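Local coordinates for protein similar to sp|P32453 Saccharomyces cerevisiae YNL315c ATP11 (Candida glabrata CBS 138, PDB 2P4F) that probably acts as a mitochondrial chaperone of the ATP11 family, binding the unassembled beta subunit of F1-ATPase while the enzyme is put together, at residues Y105-L108 with D109-K112; T143-G146 with M147-A151; L221-A224 with N225-M229; L250-N253 with V254-F257. One frame throughout, in Å; residues are numbered along the deposited sequence.

Interaction 1. Residues Y105-L108 with D109-K112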
ATOM      1  N   TYR A 105       5.686 -16.089  -8.165  1.00 25.42           N
ATOM      2  CA  TYR A 105       6.061 -15.191  -9.241  1.00 23.40           C
ATOM      3  C   TYR A 105       7.519 -15.372  -9.649  1.00 25.34           C
ATOM      4  O   TYR A 105       7.827 -15.354 -10.845  1.00 29.47           O
ATOM      5  CB  TYR A 105       5.884 -13.739  -8.782  1.00 22.76           C
ATOM      6  CG  TYR A 105       4.486 -13.361  -8.342  1.00 21.28           C
ATOM      7  CD1 TYR A 105       3.394 -13.532  -9.177  1.00 23.93           C
ATOM      8  CD2 TYR A 105       4.276 -12.771  -7.103  1.00 23.15           C
ATOM      9  CE1 TYR A 105       2.089 -13.172  -8.788  1.00 23.03           C
ATOM     10  CE2 TYR A 105       3.000 -12.404  -6.699  1.00 21.64           C
ATOM     11  CZ  TYR A 105       1.923 -12.598  -7.518  1.00 20.65           C
ATOM     12  OH  TYR A 105       0.650 -12.217  -7.120  1.00 22.26           O
ATOM     13  N   LEU A 106       8.400 -15.514  -8.657  1.00 26.91           N
ATOM     14  CA  LEU A 106       9.836 -15.723  -8.886  1.00 29.48           C
ATOM     15  C   LEU A 106      10.270 -16.859  -7.951  1.00 29.10           C
ATOM     16  O   LEU A 106      10.104 -16.654  -6.725  1.00 34.88           O
ATOM     17  CB  LEU A 106      10.740 -14.535  -8.572  1.00 31.33           C
ATOM     18  CG  LEU A 106      10.495 -13.230  -9.302  1.00 31.29           C
ATOM     19  CD1 LEU A 106      11.393 -12.129  -8.734  1.00 31.69           C
ATOM     20  CD2 LEU A 106      10.732 -13.399 -10.800  1.00 38.17           C
ATOM     21  N   LYS A 107      10.788 -17.956  -8.421  1.00 31.74           N
ATOM     22  CA  LYS A 107      11.102 -19.066  -7.527  1.00 33.91           C
ATOM     23  C   LYS A 107      12.250 -18.697  -6.601  1.00 32.84           C
ATOM     24  O   LYS A 107      13.376 -18.335  -6.991  1.00 40.24           O
ATOM     25  CB  LYS A 107      11.479 -20.320  -8.319  1.00 39.37           C
ATOM     26  CG  LYS A 107      10.301 -20.891  -9.121  1.00 49.73           C
ATOM     27  CD  LYS A 107       9.136 -21.269  -8.226  1.00 55.50           C
ATOM     28  CE  LYS A 107       7.828 -21.477  -8.945  1.00 61.18           C
ATOM     29  NZ  LYS A 107       6.937 -20.296  -9.115  1.00 73.12           N
ATOM     30  N   LEU A 108      11.957 -18.811  -5.315  1.00 35.31           N
ATOM     31  CA  LEU A 108      12.969 -18.365  -4.357  1.00 36.48           C
ATOM     32  C   LEU A 108      14.247 -19.172  -4.468  1.00 36.45           C
ATOM     33  O   LEU A 108      15.325 -18.601  -4.310  1.00 34.70           O
ATOM     34  CB  LEU A 108      12.492 -18.468  -2.907  1.00 34.93           C
ATOM     35  CG  LEU A 108      11.171 -17.751  -2.628  1.00 37.75           C
ATOM     36  CD1 LEU A 108      10.749 -17.930  -1.181  1.00 42.03           C
ATOM     37  CD2 LEU A 108      11.350 -16.287  -2.993  1.00 42.61           C
ATOM     38  N   ASP A 109      14.105 -20.468  -4.714  1.00 38.21           N
ATOM     39  CA  ASP A 109      15.288 -21.341  -4.691  1.00 48.15           C
ATOM     40  C   ASP A 109      16.087 -21.054  -5.950  1.00 45.69           C
ATOM     41  O   ASP A 109      17.262 -21.364  -6.051  1.00 59.23           O
ATOM     42  CB  ASP A 109      14.979 -22.820  -4.545  1.00 55.35           C
ATOM     43  CG  ASP A 109      14.034 -23.529  -5.472  1.00 64.69           C
ATOM     44  OD1 ASP A 109      13.175 -22.870  -6.113  1.00 93.95           O
ATOM     45  OD2 ASP A 109      14.059 -24.781  -5.628  1.00 86.29           O
ATOM     46  N   LYS A 110      15.441 -20.411  -6.916  1.00 45.75           N
ATOM     47  CA  LYS A 110      16.192 -20.022  -8.112  1.00 52.83           C
ATOM     48  C   LYS A 110      16.872 -18.665  -7.935  1.00 43.99           C
ATOM     49  O   LYS A 110      17.943 -18.472  -8.485  1.00 47.00           O
ATOM     50  CB  LYS A 110      15.275 -20.020  -9.336  1.00 55.02           C
ATOM     51  CG  LYS A 110      14.450 -21.280  -9.528  1.00 68.76           C
ATOM     52  CD  LYS A 110      15.170 -22.384 -10.287  1.00 79.22           C
ATOM     53  CE  LYS A 110      14.363 -22.887 -11.468  1.00 89.03           C
ATOM     54  NZ  LYS A 110      15.163 -23.656 -12.475  1.00 94.76           N
ATOM     55  N   ILE A 111      16.287 -17.735  -7.194  1.00 40.92           N
ATOM     56  CA  ILE A 111      16.860 -16.404  -7.085  1.00 43.17           C
ATOM     57  C   ILE A 111      17.783 -16.229  -5.881  1.00 44.42           C
ATOM     58  O   ILE A 111      18.282 -15.099  -5.669  1.00 35.73           O
ATOM     59  CB  ILE A 111      15.781 -15.304  -7.009  1.00 41.13           C
ATOM     60  CG1 ILE A 111      14.893 -15.369  -5.753  1.00 42.95           C
ATOM     61  CG2 ILE A 111      14.875 -15.253  -8.230  1.00 41.12           C
ATOM     62  CD1 ILE A 111      13.784 -14.333  -5.881  1.00 42.16           C
ATOM     63  N   LYS A 112      18.060 -17.258  -5.087  1.00 40.49           N
ATOM     64  CA  LYS A 112      18.770 -16.989  -3.843  1.00 35.59           C
ATOM     65  C   LYS A 112      20.160 -16.400  -3.999  1.00 27.85           C
ATOM     66  O   LYS A 112      20.519 -15.617  -3.105  1.00 32.43           O
ATOM     67  CB  LYS A 112      18.899 -18.260  -3.000  1.00 42.02           C
ATOM     68  CG  LYS A 112      18.105 -19.409  -3.591  1.00 53.59           C
ATOM     69  CD  LYS A 112      19.086 -20.496  -4.010  1.00 62.17           C
ATOM     70  CE  LYS A 112      18.929 -21.771  -3.196  1.00 67.99           C
ATOM     71  NZ  LYS A 112      18.584 -22.962  -4.029  1.00 83.58           N
TER
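The contact forms the short, weakly bonded helical turn 108-111, which starts where the loop after helix 102-105 ends, and it joins K107 and L108 to K110 and I111. K107 O holds the turn. K110 N donates to K107 O at 2.9 Å. I111 N donates to K107 O as well, at 3.0 Å. The two donors come from different directions: K110 N sits above the carbonyl plane, while I111 N lies almost in line with the carbonyl, at a C=O...N angle of 164°. A weak bond from I111 N to L108 O, 3.2 Å, adds a second acceptor for that N-H.

The side chains sort into two groups. K107 and K110 run side by side in the same direction, and K107 CB presses on K110 CG at 3.3 Å, a tight fit. K107 NZ turns back to D103 O. I111 is the buried residue. Its CG1 stands between the backbone N and the carbonyl carbon (chi1 64°), and the extended chain beyond carries CD1 to L106 CB at 4.1 Å and L108 CD2 at 4.3 Å. L106 itself rests on W123 of helix 116-126.

One carbonyl thus serves two amides, and the shared acceptor and the weak third bond suggest a turn held less firmly than a regular helix. I111 meets L106 and L108 by apolar contact, and L106 continues it onto W123, while both lysines stay at the surface.

Interaction 2. Residues T143-G146 with M147-A151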
ATOM      1  N   THR A 143      12.581   1.698   5.220  1.00 33.60           N
ATOM      2  CA  THR A 143      11.261   2.218   4.838  1.00 33.88           C
ATOM      3  C   THR A 143      10.069   1.351   5.177  1.00 30.07           C
ATOM      4  O   THR A 143       9.082   1.736   5.823  1.00 33.04           O
ATOM      5  CB  THR A 143      11.282   2.463   3.309  1.00 36.24           C
ATOM      6  OG1 THR A 143      12.325   3.433   3.065  1.00 46.52           O
ATOM      7  CG2 THR A 143       9.937   2.990   2.839  1.00 43.02           C
ATOM      8  N   PHE A 144      10.114   0.083   4.740  1.00 25.41           N
ATOM      9  CA  PHE A 144       8.895  -0.698   4.955  1.00 22.55           C
ATOM     10  C   PHE A 144       8.631  -1.049   6.394  1.00 23.21           C
ATOM     11  O   PHE A 144       7.458  -1.121   6.802  1.00 23.78           O
ATOM     12  CB  PHE A 144       8.979  -2.002   4.128  1.00 22.54           C
ATOM     13  CG  PHE A 144       7.598  -2.675   4.119  1.00 22.17           C
ATOM     14  CD1 PHE A 144       6.608  -2.166   3.281  1.00 23.05           C
ATOM     15  CD2 PHE A 144       7.326  -3.767   4.933  1.00 23.19           C
ATOM     16  CE1 PHE A 144       5.364  -2.751   3.271  1.00 23.26           C
ATOM     17  CE2 PHE A 144       6.061  -4.341   4.925  1.00 24.19           C
ATOM     18  CZ  PHE A 144       5.075  -3.823   4.102  1.00 24.68           C
ATOM     19  N   GLN A 145       9.665  -1.308   7.185  1.00 24.52           N
ATOM     20  CA  GLN A 145       9.449  -1.781   8.552  1.00 24.91           C
ATOM     21  C   GLN A 145       8.570  -0.836   9.358  1.00 25.36           C
ATOM     22  O   GLN A 145       7.678  -1.277  10.109  1.00 25.91           O
ATOM     23  CB  GLN A 145      10.811  -1.974   9.226  1.00 29.60           C
ATOM     24  CG  GLN A 145      10.704  -2.509  10.634  1.00 35.86           C
ATOM     25  CD  GLN A 145      12.077  -2.924  11.161  1.00 42.40           C
ATOM     26  OE1 GLN A 145      13.091  -2.239  11.008  1.00 55.57           O
ATOM     27  NE2 GLN A 145      12.129  -4.093  11.778  1.00 63.06           N
ATOM     28  N   GLY A 146       8.831   0.472   9.240  1.00 27.01           N
ATOM     29  CA  GLY A 146       8.047   1.413  10.038  1.00 26.13           C
ATOM     30  C   GLY A 146       6.624   1.442   9.535  1.00 23.82           C
ATOM     31  O   GLY A 146       5.668   1.527  10.340  1.00 26.73           O
ATOM     32  N   MET A 147       6.429   1.364   8.214  1.00 24.19           N
ATOM     33  CA  MET A 147       5.065   1.353   7.664  1.00 22.37           C
ATOM     34  C   MET A 147       4.314   0.115   8.146  1.00 21.07           C
ATOM     35  O   MET A 147       3.139   0.136   8.548  1.00 21.27           O
ATOM     36  CB  MET A 147       5.139   1.430   6.126  1.00 25.80           C
ATOM     37  CG  MET A 147       3.733   1.411   5.558  1.00 31.09           C
ATOM     38  SD  MET A 147       3.721   2.019   3.843  1.00 35.77           S
ATOM     39  CE  MET A 147       5.478   1.984   3.481  1.00 31.27           C
ATOM     40  N   TYR A 148       5.011  -1.025   8.151  1.00 19.62           N
ATOM     41  CA  TYR A 148       4.443  -2.297   8.614  1.00 18.95           C
ATOM     42  C   TYR A 148       3.958  -2.193  10.059  1.00 20.84           C
ATOM     43  O   TYR A 148       2.885  -2.668  10.427  1.00 19.99           O
ATOM     44  CB  TYR A 148       5.554  -3.356   8.521  1.00 20.51           C
ATOM     45  CG  TYR A 148       5.190  -4.799   8.654  1.00 20.18           C
ATOM     46  CD1 TYR A 148       3.888  -5.286   8.719  1.00 25.43           C
ATOM     47  CD2 TYR A 148       6.205  -5.750   8.719  1.00 24.05           C
ATOM     48  CE1 TYR A 148       3.593  -6.631   8.845  1.00 25.73           C
ATOM     49  CE2 TYR A 148       5.905  -7.076   8.828  1.00 25.95           C
ATOM     50  CZ  TYR A 148       4.628  -7.528   8.888  1.00 28.24           C
ATOM     51  OH  TYR A 148       4.417  -8.884   9.005  1.00 28.77           O
ATOM     52  N   LYS A 149       4.767  -1.527  10.885  1.00 20.76           N
ATOM     53  CA  LYS A 149       4.408  -1.439  12.319  1.00 22.31           C
ATOM     54  C   LYS A 149       3.139  -0.604  12.472  1.00 20.33           C
ATOM     55  O   LYS A 149       2.225  -0.996  13.233  1.00 22.07           O
ATOM     56  CB  LYS A 149       5.617  -0.921  13.108  1.00 29.59           C
ATOM     57  CG  LYS A 149       6.689  -1.997  13.366  1.00 42.04           C
ATOM     58  CD  LYS A 149       7.000  -2.949  12.246  1.00 50.53           C
ATOM     59  CE  LYS A 149       8.144  -3.907  12.462  1.00 55.07           C
ATOM     60  NZ  LYS A 149       7.759  -5.343  12.443  1.00 55.97           N
ATOM     61  N   TYR A 150       3.069   0.510  11.728  1.00 19.35           N
ATOM     62  CA  TYR A 150       1.842   1.328  11.839  1.00 18.79           C
ATOM     63  C   TYR A 150       0.666   0.599  11.210  1.00 16.98           C
ATOM     64  O   TYR A 150      -0.460   0.772  11.708  1.00 20.66           O
ATOM     65  CB  TYR A 150       2.025   2.666  11.149  1.00 20.87           C
ATOM     66  CG  TYR A 150       2.758   3.676  12.006  1.00 19.80           C
ATOM     67  CD1 TYR A 150       2.065   4.299  13.049  1.00 22.75           C
ATOM     68  CD2 TYR A 150       4.076   4.010  11.792  1.00 23.90           C
ATOM     69  CE1 TYR A 150       2.669   5.237  13.875  1.00 25.86           C
ATOM     70  CE2 TYR A 150       4.711   4.960  12.609  1.00 27.75           C
ATOM     71  CZ  TYR A 150       3.992   5.546  13.627  1.00 28.56           C
ATOM     72  OH  TYR A 150       4.562   6.474  14.456  1.00 35.24           O
ATOM     73  N   ALA A 151       0.863  -0.188  10.178  1.00 17.52           N
ATOM     74  CA  ALA A 151      -0.246  -0.865   9.465  1.00 16.36           C
ATOM     75  C   ALA A 151      -0.865  -1.901  10.392  1.00 16.17           C
ATOM     76  O   ALA A 151      -2.099  -2.071  10.374  1.00 17.72           O
ATOM     77  CB  ALA A 151       0.281  -1.491   8.199  1.00 19.61           C
TER
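F144 and Y148 stand one turn apart on helix 140-153, and their rings meet obliquely, with centroids 5.7 Å apart and planes at 40°. Both have CG anti to the backbone N (chi1 -168° and -167°), but their chi2 values differ, and the two side chains cross at a slant. The closest side-chain touch is F144 CE2 on Y148 CB, 3.8 Å. In the backbone, Y148 N bonds F144 O at 2.8 Å.

M147 also has its CG trans to N. Its chain stays extended to SD and then bends, and CE comes to F144 CD1 at 4.3 Å. F144 thus meets Y148 CB at CE2 and M147 CE at CD1, both obliquely. Q145 reaches out straight, and its CG approaches the bent chain of K149. The modelled path of K149 is doubtful, so little rests on this pair. Further on, Y150 N bonds G146 O at 3.1 Å, and Y150 CD2 brings the ring edge to the same oxygen at 3.3 Å.

Around the helix, M147 packs on W186 of strand 179-190, and F144 meets F219. The chemistry is mainly apolar: F144 and M147 are buried against the sheet, while the backbone amides of Y148 and Y150 are satisfied along the helix.

Interaction 3. Residues L221-A224 with N225-M229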
ATOM      1  N   LEU A 221       7.791  -9.989   1.664  1.00 18.57           N
ATOM      2  CA  LEU A 221       8.873  -9.779   2.630  1.00 18.80           C
ATOM      3  C   LEU A 221       9.882 -10.910   2.665  1.00 18.86           C
ATOM      4  O   LEU A 221      10.758 -10.960   3.513  1.00 22.01           O
ATOM      5  CB  LEU A 221       8.248  -9.650   4.050  1.00 21.42           C
ATOM      6  CG  LEU A 221       7.096  -8.647   4.182  1.00 25.76           C
ATOM      7  CD1 LEU A 221       6.740  -8.583   5.666  1.00 29.82           C
ATOM      8  CD2 LEU A 221       7.419  -7.296   3.588  1.00 30.82           C
ATOM      9  N   ASP A 222       9.780 -11.875   1.746  1.00 20.30           N
ATOM     10  CA  ASP A 222      10.565 -13.086   1.716  1.00 22.11           C
ATOM     11  C   ASP A 222      12.063 -12.777   1.664  1.00 21.47           C
ATOM     12  O   ASP A 222      12.851 -13.636   2.139  1.00 26.71           O
ATOM     13  CB  ASP A 222      10.172 -13.936   0.496  1.00 24.01           C
ATOM     14  CG  ASP A 222       8.668 -14.161   0.428  1.00 23.14           C
ATOM     15  OD1 ASP A 222       8.283 -15.382   0.487  1.00 29.75           O
ATOM     16  OD2 ASP A 222       7.847 -13.212   0.252  1.00 23.49           O
ATOM     17  N   LEU A 223      12.467 -11.658   1.062  1.00 21.43           N
ATOM     18  CA  LEU A 223      13.892 -11.334   0.954  1.00 21.45           C
ATOM     19  C   LEU A 223      14.294 -10.263   1.940  1.00 23.83           C
ATOM     20  O   LEU A 223      15.393  -9.648   1.877  1.00 25.46           O
ATOM     21  CB  LEU A 223      14.171 -10.817  -0.480  1.00 20.56           C
ATOM     22  CG  LEU A 223      13.714 -11.797  -1.553  1.00 23.17           C
ATOM     23  CD1 LEU A 223      14.102 -11.253  -2.944  1.00 24.07           C
ATOM     24  CD2 LEU A 223      14.266 -13.172  -1.271  1.00 28.25           C
ATOM     25  N   ALA A 224      13.407  -9.949   2.884  1.00 22.89           N
ATOM     26  CA  ALA A 224      13.674  -8.848   3.798  1.00 23.23           C
ATOM     27  C   ALA A 224      14.856  -9.194   4.701  1.00 25.60           C
ATOM     28  O   ALA A 224      15.750  -8.384   4.935  1.00 29.93           O
ATOM     29  CB  ALA A 224      12.454  -8.522   4.661  1.00 25.58           C
ATOM     30  N   ASN A 225      14.892 -10.416   5.235  1.00 28.23           N
ATOM     31  CA  ASN A 225      16.000 -10.735   6.159  1.00 31.17           C
ATOM     32  C   ASN A 225      17.311 -10.896   5.428  1.00 33.49           C
ATOM     33  O   ASN A 225      18.394 -10.522   5.898  1.00 39.22           O
ATOM     34  CB  ASN A 225      15.591 -11.998   6.928  1.00 39.33           C
ATOM     35  CG  ASN A 225      14.506 -11.690   7.952  1.00 52.52           C
ATOM     36  OD1 ASN A 225      14.460 -10.576   8.493  1.00 69.22           O
ATOM     37  ND2 ASN A 225      13.604 -12.639   8.229  1.00 65.27           N
ATOM     38  N   ASP A 226      17.345 -11.470   4.234  1.00 33.58           N
ATOM     39  CA  ASP A 226      18.651 -11.707   3.617  1.00 37.43           C
ATOM     40  C   ASP A 226      19.146 -10.538   2.771  1.00 34.86           C
ATOM     41  O   ASP A 226      20.384 -10.371   2.687  1.00 35.94           O
ATOM     42  CB  ASP A 226      18.679 -12.906   2.683  1.00 49.34           C
ATOM     43  CG  ASP A 226      17.859 -14.099   3.074  1.00 57.77           C
ATOM     44  OD1 ASP A 226      18.248 -14.882   3.976  1.00 74.78           O
ATOM     45  OD2 ASP A 226      16.781 -14.282   2.445  1.00 88.81           O
ATOM     46  N   LYS A 227      18.202  -9.830   2.158  1.00 26.76           N
ATOM     47  CA  LYS A 227      18.630  -8.774   1.237  1.00 24.28           C
ATOM     48  C   LYS A 227      18.091  -7.403   1.622  1.00 23.76           C
ATOM     49  O   LYS A 227      18.325  -6.455   0.886  1.00 25.40           O
ATOM     50  CB  LYS A 227      18.162  -9.058  -0.188  1.00 25.47           C
ATOM     51  CG  LYS A 227      18.912 -10.211  -0.843  1.00 30.56           C
ATOM     52  CD  LYS A 227      18.350 -10.510  -2.244  1.00 33.05           C
ATOM     53  CE  LYS A 227      19.495 -11.007  -3.111  1.00 39.48           C
ATOM     54  NZ  LYS A 227      19.718 -12.453  -2.764  1.00 37.86           N
ATOM     55  N   ASP A 228      17.362  -7.301   2.754  1.00 24.15           N
ATOM     56  CA  ASP A 228      16.807  -6.018   3.162  1.00 24.11           C
ATOM     57  C   ASP A 228      15.947  -5.354   2.082  1.00 21.82           C
ATOM     58  O   ASP A 228      15.926  -4.133   1.926  1.00 26.12           O
ATOM     59  CB  ASP A 228      17.945  -5.077   3.597  1.00 29.01           C
ATOM     60  CG  ASP A 228      17.408  -3.893   4.373  1.00 31.80           C
ATOM     61  OD1 ASP A 228      16.378  -3.947   5.082  1.00 30.09           O
ATOM     62  OD2 ASP A 228      18.050  -2.819   4.241  1.00 35.46           O
ATOM     63  N   MET A 229      15.199  -6.169   1.354  1.00 21.31           N
ATOM     64  CA  MET A 229      14.359  -5.764   0.244  1.00 21.22           C
ATOM     65  C   MET A 229      12.931  -6.226   0.373  1.00 19.03           C
ATOM     66  O   MET A 229      12.739  -7.363   0.809  1.00 21.78           O
ATOM     67  CB  MET A 229      14.869  -6.444  -1.061  1.00 28.87           C
ATOM     68  CG  MET A 229      16.185  -5.999  -1.616  1.00 35.16           C
ATOM     69  SD  MET A 229      16.503  -7.140  -3.015  1.00 36.23           S
ATOM     70  CE  MET A 229      15.625  -6.263  -4.303  1.00 30.59           C
TER
HETATM   71  O   HOH W   1      12.670 -12.116   5.214  1.00 36.58           O
HETATM   72  O   HOH W   2      11.243  -9.453  -0.078  1.00 22.39           O
HETATM   73  O   HOH W   3      16.656  -6.195   6.707  1.00 41.37           O
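From L223 and A224 to K227 and D228 the chain makes a single helical turn, with K227 N bonded to L223 O at 2.8 Å and a weak bond from D228 N to A224 O at 2.9 Å. L223 holds the N-cap position. At the other end D228 leaves the helix with a positive phi of 55°, which turns the chain into the strand that begins at M229.

L223 lies alongside M229, CB to CB at 4.5 Å. Its CG is anti to the carbonyl carbon (chi1 -55°), and its branch packs on L102 and V119. K227 CB lies 3.5 Å from L223 O before the chain bends away, and NZ makes a weak bond to L114 O.

The turn is the connection between strands 215-220 and 229-236, antiparallel neighbours in the sheet. Three ordered waters bridge polar atoms of the turn. One donates to L221 O and accepts from N225 N, tying the approach to the first turn of the helix. Another accepts from L223 N at 2.8 Å and donates to M229 O at 2.7 Å, so it bridges the two ends of the connection.

The third water donates to A224 O at 3.0 Å and to D228 OD1 at 2.8 Å. D228 CG is trans to the backbone N, and OD1 also accepts V141 N at the start of helix 140-153. The carboxylate therefore fastens the end of the turn to that helix. A224 and D228 also rest on Y140, the first residue of that helix.

Interaction 4. Residues L250-N253 with V254-F257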
ATOM      1  N   LEU A 250      -2.519   7.811  -4.515  1.00 24.29           N
ATOM      2  CA  LEU A 250      -3.085   7.241  -3.283  1.00 22.79           C
ATOM      3  C   LEU A 250      -2.023   6.465  -2.522  1.00 20.80           C
ATOM      4  O   LEU A 250      -1.924   6.561  -1.304  1.00 22.09           O
ATOM      5  CB  LEU A 250      -4.259   6.300  -3.586  1.00 24.61           C
ATOM      6  CG  LEU A 250      -5.539   7.032  -3.995  1.00 27.00           C
ATOM      7  CD1 LEU A 250      -6.547   6.089  -4.673  1.00 26.69           C
ATOM      8  CD2 LEU A 250      -6.191   7.730  -2.803  1.00 31.81           C
ATOM      9  N   LEU A 251      -1.208   5.672  -3.227  1.00 22.24           N
ATOM     10  CA  LEU A 251      -0.169   4.903  -2.542  1.00 22.72           C
ATOM     11  C   LEU A 251       0.836   5.835  -1.887  1.00 22.40           C
ATOM     12  O   LEU A 251       1.305   5.581  -0.771  1.00 23.36           O
ATOM     13  CB  LEU A 251       0.500   3.989  -3.576  1.00 27.63           C
ATOM     14  CG  LEU A 251       1.732   3.251  -3.055  1.00 30.70           C
ATOM     15  CD1 LEU A 251       1.360   2.383  -1.862  1.00 39.38           C
ATOM     16  CD2 LEU A 251       2.289   2.446  -4.202  1.00 39.12           C
ATOM     17  N   LEU A 252       1.180   6.926  -2.564  1.00 23.34           N
ATOM     18  CA  LEU A 252       2.087   7.898  -1.913  1.00 26.17           C
ATOM     19  C   LEU A 252       1.485   8.434  -0.610  1.00 23.25           C
ATOM     20  O   LEU A 252       2.183   8.557   0.420  1.00 24.14           O
ATOM     21  CB  LEU A 252       2.413   9.006  -2.910  1.00 36.12           C
ATOM     22  CG  LEU A 252       3.850   9.200  -3.364  1.00 51.50           C
ATOM     23  CD1 LEU A 252       4.583   7.865  -3.489  1.00 54.94           C
ATOM     24  CD2 LEU A 252       3.838  10.001  -4.670  1.00 64.97           C
ATOM     25  N   ASN A 253       0.167   8.731  -0.656  1.00 22.42           N
ATOM     26  CA  ASN A 253      -0.456   9.215   0.569  1.00 21.92           C
ATOM     27  C   ASN A 253      -0.577   8.120   1.608  1.00 20.65           C
ATOM     28  O   ASN A 253      -0.476   8.396   2.822  1.00 22.21           O
ATOM     29  CB  ASN A 253      -1.810   9.860   0.214  1.00 24.05           C
ATOM     30  CG  ASN A 253      -1.754  11.378   0.329  1.00 23.39           C
ATOM     31  OD1 ASN A 253      -0.848  11.955   0.954  1.00 28.89           O
ATOM     32  ND2 ASN A 253      -2.714  12.074  -0.242  1.00 31.75           N
ATOM     33  N   VAL A 254      -0.763   6.862   1.199  1.00 20.86           N
ATOM     34  CA  VAL A 254      -0.718   5.808   2.232  1.00 21.10           C
ATOM     35  C   VAL A 254       0.623   5.831   2.954  1.00 20.63           C
ATOM     36  O   VAL A 254       0.642   5.772   4.173  1.00 24.52           O
ATOM     37  CB  VAL A 254      -0.924   4.415   1.612  1.00 21.25           C
ATOM     38  CG1 VAL A 254      -0.628   3.302   2.594  1.00 23.80           C
ATOM     39  CG2 VAL A 254      -2.358   4.253   1.082  1.00 21.79           C
ATOM     40  N   GLN A 255       1.700   5.984   2.175  1.00 22.65           N
ATOM     41  CA  GLN A 255       3.013   6.036   2.805  1.00 24.32           C
ATOM     42  C   GLN A 255       3.129   7.225   3.752  1.00 23.37           C
ATOM     43  O   GLN A 255       3.732   7.154   4.828  1.00 27.12           O
ATOM     44  CB  GLN A 255       4.088   6.146   1.722  1.00 29.89           C
ATOM     45  CG  GLN A 255       4.159   4.876   0.873  1.00 38.21           C
ATOM     46  CD  GLN A 255       5.239   4.951  -0.187  1.00 50.29           C
ATOM     47  OE1 GLN A 255       5.298   4.111  -1.076  1.00 62.97           O
ATOM     48  NE2 GLN A 255       6.095   5.971  -0.058  1.00 65.63           N
ATOM     49  N   ARG A 256       2.569   8.382   3.393  1.00 22.36           N
ATOM     50  CA  ARG A 256       2.735   9.576   4.229  1.00 23.42           C
ATOM     51  C   ARG A 256       2.016   9.424   5.556  1.00 21.79           C
ATOM     52  O   ARG A 256       2.515   9.883   6.584  1.00 31.71           O
ATOM     53  CB  ARG A 256       2.229  10.835   3.487  1.00 24.07           C
ATOM     54  CG  ARG A 256       3.133  11.198   2.292  1.00 24.39           C
ATOM     55  CD  ARG A 256       3.079  12.672   1.919  1.00 29.69           C
ATOM     56  NE  ARG A 256       1.673  13.070   1.651  1.00 27.67           N
ATOM     57  CZ  ARG A 256       1.393  14.352   1.429  1.00 25.37           C
ATOM     58  NH1 ARG A 256       0.142  14.732   1.197  1.00 28.05           N
ATOM     59  NH2 ARG A 256       2.368  15.275   1.426  1.00 28.86           N
ATOM     60  N   PHE A 257       0.829   8.809   5.535  1.00 20.62           N
ATOM     61  CA  PHE A 257       0.064   8.639   6.774  1.00 20.60           C
ATOM     62  C   PHE A 257       0.605   7.474   7.603  1.00 20.17           C
ATOM     63  O   PHE A 257       0.617   7.542   8.844  1.00 23.67           O
ATOM     64  CB  PHE A 257      -1.425   8.447   6.458  1.00 20.49           C
ATOM     65  CG  PHE A 257      -2.066   9.796   6.126  1.00 20.78           C
ATOM     66  CD1 PHE A 257      -2.630  10.559   7.148  1.00 20.38           C
ATOM     67  CD2 PHE A 257      -2.090  10.266   4.820  1.00 20.92           C
ATOM     68  CE1 PHE A 257      -3.203  11.775   6.797  1.00 22.59           C
ATOM     69  CE2 PHE A 257      -2.645  11.486   4.473  1.00 21.69           C
ATOM     70  CZ  PHE A 257      -3.211  12.262   5.487  1.00 21.40           C
TER
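N253 OD1 is gripped by two nitrogens of R256: NE at 2.8 Å and NH1 at 3.0 Å. The guanidinium comes side-on, with its NE edge turned to the oxygen, and the amide and guanidinium planes are only 27° apart. NE lies nearly in line with the amide carbonyl. NH1 sits on a lone pair, in the carbonyl plane. A bend at chi3 (-56°) in R256 brings the group back along the helix to N253, three residues earlier.

Each group has a second partner. N253 ND2 donates to A294 O, and R256 NH1 also bonds S296 O. The positive charge may polarise the N253 amide and make its NH2 a stronger donor to A294. R271 lies close to R256 NH2, so like charges meet on that side.

These residues lie near the end of helix 244-257, which packs on the edge strand 156-162 of the antiparallel sheet and its neighbour 179-190. N253, V254 and F257 all touch L159 of strand 156-162, and V254 also reaches V184 and W186. The C-terminal residues that receive the amide and the guanidinium are thereby tied to this helix.

N253 O is used as well. It accepts F257 N at 3.0 Å, and F257 CD2 points the ring edge at it from 3.2 Å. V254 CG2 lies 3.3 Å from L250 O, the oxygen that also accepts V254 N. The Q255 chain is extended beyond CG. Its CG runs past L251 O at 3.4 Å, and its amide end comes across the L251 side chain.

The four local contacts follow one another along the chain, and three pairs touch. Interaction 1 meets interaction 3, their centres about 13 Å apart: I111 CD1 packs on L223 CD1 at 4.3 Å, and L108 CD1 approaches D222 OD1 at 3.9 Å. Interaction 3 reaches interaction 2 through L221, whose CD2 lies 3.5 Å from F144 CE2 and whose CD1 lies 3.6 Å from Y148 CE2. Interaction 2 meets interaction 4 where M147 CE rests on Q255 CG at 4.1 Å. The order of touching is therefore 1, 3, 2, 4. Interactions 1 and 4, the ends of this series, have centres about 29 Å apart and do not touch.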